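Local coordinates for protein 3-dehydroquinate dehydratase (Clostridium difficile, PDB 4H3D) that catalyses the cis-dehydration of 3-dehydroquinate to 3-dehydroshikimate through a Schiff-base intermediate, the third step of the chorismate pathway to the aromatic amino acids, at residues Glu37-Lys42 and Arg73-Asp78; Cys219-Gly224 and Leu252-Ile257. One frame throughout, in Å; residues are numbered along the deposited sequence. Where two conformers were deposited one is given.

Contact 1 of 2, residues Glu37-Lys42 and Arg73-Asp78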
loop_
_atom_site.group_PDB
_atom_site.type_symbol
_atom_site.label_atom_id
_atom_site.label_comp_id
_atom_site.label_asym_id
_atom_site.label_seq_id
_atom_site.Cartn_x
_atom_site.Cartn_y
_atom_site.Cartn_z
ATOM N N GLU B 37 11.953 24.062 11.626
ATOM C CA GLU B 37 11.145 22.969 11.072
ATOM C C GLU B 37 9.945 23.522 10.303
ATOM O O GLU B 37 9.633 23.053 9.221
ATOM C CB GLU B 37 10.644 22.026 12.177
ATOM C CG GLU B 37 11.664 21.061 12.740
ATOM C CD GLU B 37 11.103 20.310 13.951
ATOM O OE1 GLU B 37 10.678 19.127 13.809
ATOM O OE2 GLU B 37 11.025 20.934 15.033
ATOM N N ALA B 38 9.276 24.522 10.877
ATOM C CA ALA B 38 8.106 25.142 10.250
ATOM C C ALA B 38 8.432 25.745 8.877
ATOM O O ALA B 38 7.647 25.619 7.926
ATOM C CB ALA B 38 7.511 26.204 11.173
ATOM N N LYS B 39 9.591 26.384 8.767
ATOM C CA LYS B 39 10.014 26.989 7.493
ATOM C C LYS B 39 10.285 25.932 6.415
ATOM O O LYS B 39 10.105 26.196 5.234
ATOM C CB LYS B 39 11.198 27.936 7.712
ATOM C CG LYS B 39 10.759 29.194 8.482
ATOM C CD LYS B 39 11.899 29.975 9.115
ATOM C CE LYS B 39 12.766 30.679 8.105
ATOM N NZ LYS B 39 13.799 31.497 8.804
ATOM N N GLU B 40 10.677 24.730 6.826
ATOM C CA GLU B 40 10.865 23.626 5.885
ATOM C C GLU B 40 9.511 23.058 5.401
ATOM O O GLU B 40 9.446 22.380 4.369
ATOM C CB GLU B 40 11.677 22.497 6.531
ATOM C CG GLU B 40 13.115 22.860 6.874
ATOM C CD GLU B 40 13.973 23.103 5.644
ATOM O OE1 GLU B 40 14.959 23.863 5.752
ATOM O OE2 GLU B 40 13.658 22.544 4.571
ATOM N N LEU B 41 8.433 23.324 6.141
ATOM C CA LEU B 41 7.117 22.770 5.799
ATOM C C LEU B 41 6.119 23.770 5.208
ATOM O O LEU B 41 5.099 23.362 4.653
ATOM C CB LEU B 41 6.469 22.168 7.054
ATOM C CG LEU B 41 7.202 21.069 7.821
ATOM C CD1 LEU B 41 6.424 20.711 9.105
ATOM C CD2 LEU B 41 7.415 19.844 6.954
ATOM N N LYS B 42 6.401 25.063 5.310
ATOM C CA LYS B 42 5.404 26.074 4.935
ATOM C C LYS B 42 4.952 26.083 3.468
ATOM O O LYS B 42 3.824 26.505 3.181
ATOM C CB LYS B 42 5.847 27.486 5.348
ATOM C CG LYS B 42 6.712 28.215 4.345
ATOM C CD LYS B 42 6.858 29.693 4.713
ATOM C CE LYS B 42 7.971 29.934 5.703
ATOM N NZ LYS B 42 9.287 29.822 5.022
ATOM N N ARG B 73 2.513 30.426 13.973
ATOM C CA ARG B 73 1.316 30.790 13.224
ATOM C C ARG B 73 1.686 31.758 12.107
ATOM O O ARG B 73 1.219 31.612 10.966
ATOM C CB ARG B 73 0.304 31.507 14.118
ATOM C CG ARG B 73 -1.079 30.981 14.062
ATOM C CD ARG B 73 -1.548 30.489 12.690
ATOM N NE ARG B 73 -2.434 29.367 12.939
ATOM C CZ ARG B 73 -2.847 28.481 12.039
ATOM N NH1 ARG B 73 -2.482 28.549 10.762
ATOM N NH2 ARG B 73 -3.641 27.518 12.441
ATOM N N SER B 74 2.533 32.742 12.435
ATOM C CA SER B 74 2.945 33.770 11.471
ATOM C C SER B 74 3.685 33.187 10.267
ATOM O O SER B 74 3.559 33.706 9.162
ATOM C CB SER B 74 3.818 34.847 12.138
ATOM O OG SER B 74 5.130 34.376 12.414
ATOM N N TYR B 75 4.459 32.120 10.485
ATOM C CA TYR B 75 5.213 31.474 9.388
ATOM C C TYR B 75 4.394 30.498 8.534
ATOM O O TYR B 75 4.640 30.382 7.344
ATOM C CB TYR B 75 6.452 30.721 9.904
ATOM C CG TYR B 75 7.649 31.585 10.193
ATOM C CD1 TYR B 75 8.485 32.015 9.163
ATOM C CD2 TYR B 75 7.970 31.947 11.494
ATOM C CE1 TYR B 75 9.603 32.812 9.426
ATOM C CE2 TYR B 75 9.084 32.735 11.772
ATOM C CZ TYR B 75 9.896 33.166 10.734
ATOM O OH TYR B 75 10.995 33.944 11.005
ATOM N N ILE B 76 3.448 29.774 9.130
ATOM C CA ILE B 76 2.687 28.777 8.354
ATOM C C ILE B 76 1.411 29.338 7.743
ATOM O O ILE B 76 0.716 28.644 6.980
ATOM C CB ILE B 76 2.372 27.525 9.157
ATOM C CG1 ILE B 76 1.290 27.786 10.208
ATOM C CG2 ILE B 76 3.639 26.981 9.779
ATOM C CD1 ILE B 76 0.818 26.503 10.876
ATOM N N HIS B 77 1.111 30.587 8.096
ATOM C CA HIS B 77 -0.033 31.321 7.561
ATOM C C HIS B 77 -1.358 30.595 7.783
ATOM O O HIS B 77 -1.776 30.426 8.915
ATOM C CB HIS B 77 0.185 31.646 6.071
ATOM C CG HIS B 77 -0.551 32.871 5.605
ATOM N ND1 HIS B 77 -1.872 32.849 5.201
ATOM C CD2 HIS B 77 -0.141 34.159 5.475
ATOM C CE1 HIS B 77 -2.243 34.069 4.851
ATOM N NE2 HIS B 77 -1.212 34.881 5.004
ATOM N N ASP B 78 -2.007 30.158 6.710
ATOM C CA ASP B 78 -3.308 29.531 6.833
ATOM C C ASP B 78 -3.279 28.013 6.752
ATOM O O ASP B 78 -4.311 27.409 6.550
ATOM C CB ASP B 78 -4.277 30.105 5.793
ATOM C CG ASP B 78 -4.683 31.545 6.105
ATOM O OD1 ASP B 78 -5.010 31.841 7.290
ATOM O OD2 ASP B 78 -4.689 32.375 5.162
#
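The contact of Ala38, Lys39 and Lys42 with Tyr75 and Ile76 is a helix-helix contact on the outside of a TIM barrel, where the C-terminal ends of helices 31-41 and 62-76, neighbours in the outer layer, come together. It illustrates how such a seam changes with depth: small and apolar inside, aromatic and aliphatic toward the surface. On the inner side the methyl CB of Ala38 meets CG2 of Ile76 at 4.2 Å. With chi1 at 73°, CG1 of Ile76 sits between the backbone N and the carbonyl carbon and CG2 lies anti to that carbon, which brings CG2 to Ala38.

Farther out, two lysine chains lie against the CD1-CE1 part of the Tyr75 ring, by methylenes rather than ammonium groups. The Lys39 chain slants across the CD1-CE1 bond, its CG 3.7 Å from Tyr75 CD1 and its CD 3.7 Å from Tyr75 CE1. Lys42 has its CD 3.5 Å from the backbone O of Tyr75. A bend at chi3 (85°) then turns its CE to the ring edge, near the ring plane and 4.1 Å from Tyr75 CD1. The backbones close up here, with the CA atoms of Lys42 and Ile76 5.1 Å apart.

Just past the helix, His77 has positive phi, and its carbonyl O accepts a bond from Arg73 NH1. Arg73 also forms a salt bridge with Asp115. Beneath Ala38 and Ile76 lies the barrel wall: Ala38 rests on Ile26 of strand 21-26, while Ile76 reaches Ile49 of strand 48-52 and Leu81 of strand 81-84.

Contact 2 of 2, residues Cys219-Gly224 and Leu252-Ile257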
loop_
_atom_site.group_PDB
_atom_site.type_symbol
_atom_site.label_atom_id
_atom_site.label_comp_id
_atom_site.label_asym_id
_atom_site.label_seq_id
_atom_site.Cartn_x
_atom_site.Cartn_y
_atom_site.Cartn_z
ATOM N N CYS B 219 -3.140 3.458 2.126
ATOM C CA CYS B 219 -4.406 3.029 1.532
ATOM C C CYS B 219 -5.677 3.615 2.138
ATOM O O CYS B 219 -6.743 3.000 2.058
ATOM C CB CYS B 219 -4.478 1.501 1.603
ATOM S SG CYS B 219 -4.587 0.900 3.293
ATOM N N GLY B 220 -5.576 4.801 2.718
ATOM C CA GLY B 220 -6.725 5.455 3.318
ATOM C C GLY B 220 -7.900 5.697 2.393
ATOM O O GLY B 220 -9.060 5.551 2.799
ATOM N N GLU B 221 -7.628 6.049 1.142
ATOM C CA GLU B 221 -8.711 6.346 0.226
ATOM C C GLU B 221 -9.588 5.132 -0.007
ATOM O O GLU B 221 -10.796 5.258 -0.163
ATOM C CB GLU B 221 -8.188 6.918 -1.100
ATOM C CG GLU B 221 -9.270 7.503 -1.966
ATOM C CD GLU B 221 -8.728 8.301 -3.135
ATOM O OE1 GLU B 221 -9.471 8.480 -4.126
ATOM O OE2 GLU B 221 -7.564 8.744 -3.068
ATOM N N ILE B 222 -8.993 3.958 -0.013
ATOM C CA ILE B 222 -9.766 2.744 -0.215
ATOM C C ILE B 222 -10.389 2.202 1.078
ATOM O O ILE B 222 -11.572 1.883 1.108
ATOM C CB ILE B 222 -8.914 1.650 -0.898
ATOM C CG1 ILE B 222 -8.679 2.024 -2.374
ATOM C CG2 ILE B 222 -9.613 0.286 -0.821
ATOM C CD1 ILE B 222 -9.957 2.045 -3.240
ATOM N N PHE B 223 -9.609 2.125 2.149
ATOM C CA PHE B 223 -10.110 1.516 3.380
ATOM C C PHE B 223 -10.809 2.451 4.357
ATOM O O PHE B 223 -11.623 2.003 5.153
ATOM C CB PHE B 223 -9.018 0.671 4.025
ATOM C CG PHE B 223 -8.625 -0.489 3.175
ATOM C CD1 PHE B 223 -9.392 -1.640 3.165
ATOM C CD2 PHE B 223 -7.557 -0.400 2.310
ATOM C CE1 PHE B 223 -9.056 -2.700 2.346
ATOM C CE2 PHE B 223 -7.217 -1.470 1.486
ATOM C CZ PHE B 223 -7.965 -2.607 1.508
ATOM N N GLY B 224 -10.509 3.735 4.289
ATOM C CA GLY B 224 -11.256 4.710 5.073
ATOM C C GLY B 224 -10.534 5.678 5.979
ATOM O O GLY B 224 -11.185 6.559 6.538
ATOM N N LEU B 252 -0.750 8.670 -6.698
ATOM C CA LEU B 252 -0.747 7.502 -7.568
ATOM C C LEU B 252 -1.996 6.626 -7.320
ATOM O O LEU B 252 -2.599 6.113 -8.265
ATOM C CB LEU B 252 0.535 6.690 -7.348
ATOM C CG LEU B 252 0.719 5.427 -8.190
ATOM C CD1 LEU B 252 0.826 5.779 -9.674
ATOM C CD2 LEU B 252 1.954 4.665 -7.729
ATOM N N LEU B 253 -2.370 6.456 -6.054
ATOM C CA LEU B 253 -3.558 5.657 -5.700
ATOM C C LEU B 253 -4.871 6.402 -5.998
ATOM O O LEU B 253 -5.873 5.776 -6.364
ATOM C CB LEU B 253 -3.504 5.190 -4.231
ATOM C CG LEU B 253 -2.370 4.198 -3.893
ATOM C CD1 LEU B 253 -2.172 4.007 -2.365
ATOM C CD2 LEU B 253 -2.589 2.867 -4.556
ATOM N N HIS B 254 -4.864 7.731 -5.871
ATOM C CA HIS B 254 -6.056 8.536 -6.161
ATOM C C HIS B 254 -6.425 8.388 -7.633
ATOM O O HIS B 254 -7.596 8.235 -7.970
ATOM C CB HIS B 254 -5.801 10.018 -5.829
ATOM C CG HIS B 254 -7.006 10.904 -5.997
ATOM N ND1 HIS B 254 -8.122 10.806 -5.193
ATOM C CD2 HIS B 254 -7.250 11.930 -6.851
ATOM C CE1 HIS B 254 -9.013 11.709 -5.561
ATOM N NE2 HIS B 254 -8.507 12.409 -6.561
ATOM N N LYS B 255 -5.410 8.418 -8.498
ATOM C CA LYS B 255 -5.623 8.320 -9.941
ATOM C C LYS B 255 -5.885 6.888 -10.435
ATOM O O LYS B 255 -6.464 6.710 -11.510
ATOM C CB LYS B 255 -4.463 8.950 -10.733
ATOM C CG LYS B 255 -3.122 8.230 -10.631
ATOM C CD LYS B 255 -2.190 8.586 -11.813
ATOM C CE LYS B 255 -1.966 10.089 -11.961
ATOM N NZ LYS B 255 -1.404 10.703 -10.733
ATOM N N SER B 256 -5.455 5.873 -9.672
ATOM C CA SER B 256 -5.735 4.476 -10.053
ATOM C C SER B 256 -7.265 4.258 -10.003
ATOM O O SER B 256 -7.803 3.419 -10.735
ATOM C CB SER B 256 -4.989 3.478 -9.163
ATOM O OG SER B 256 -5.442 3.533 -7.826
ATOM N N ILE B 257 -7.935 5.011 -9.118
ATOM C CA ILE B 257 -9.415 5.074 -9.034
ATOM C C ILE B 257 -9.836 5.789 -7.747
ATOM O O ILE B 257 -10.231 6.961 -7.776
ATOM C CB ILE B 257 -10.118 3.701 -9.080
ATOM C CG1 ILE B 257 -11.535 3.870 -9.651
ATOM C CG2 ILE B 257 -10.119 3.056 -7.673
ATOM C CD1 ILE B 257 -12.223 2.577 -10.025
#
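Polar chemistry dominates where Glu221 meets His254: both carboxylate oxygens of Glu221 accept from the single donor ND1 of His254. The bond to OE1 is 2.9 Å long but bent, with an N-H...O angle of 134° and OE1 tilted out of the imidazole plane. The bond to OE2, at 3.0 Å, is straighter (154°) and lies in the ring plane. The one N-H is shared between both oxygens, each met on its syn side but from somewhat out of the carboxylate plane, which is turned 48° from the ring. Glu221 spans the gap because CG is anti to the backbone N and the chain stays extended beyond it. A negative partner this close would probably favour a protonated imidazole.

In the TIM barrel this joins the short helix 220-223, which precedes strand 227-229, to the end of the C-terminal helix 243-256.

Van der Waals contact between the segments is slight: beyond the bonded pair, Glu221 OE1 comes 4.0 Å from Ile257 O. Arg19, from outside the two segments, touches both Glu221 and His254.

Within the helix end, Ser256 OG bonds to Leu253 O (2.7 Å). Across the dimer interface, Phe223 packs on Leu186 of the second subunit and Leu253 on Val214 of that subunit, which also takes part in backbone hydrogen bonds with Ser256.

How the contacts relate
Both contacts join helical segments on the outside of the same TIM barrel, yet they share no element. Contact 1 ties two successive long helices early in the chain; contact 2 ties a short helix to the C-terminal one, and opens only after contact 1 has closed. Their centres stand 28 Å apart and they do not touch. Contact 1 is partly buried, its inner residues set against the strands, and works by apolar and aromatic packing without the second subunit. Contact 2 lies at the surface, where a histidine-carboxylate hydrogen bond does the joining, and its segments also border the second subunit.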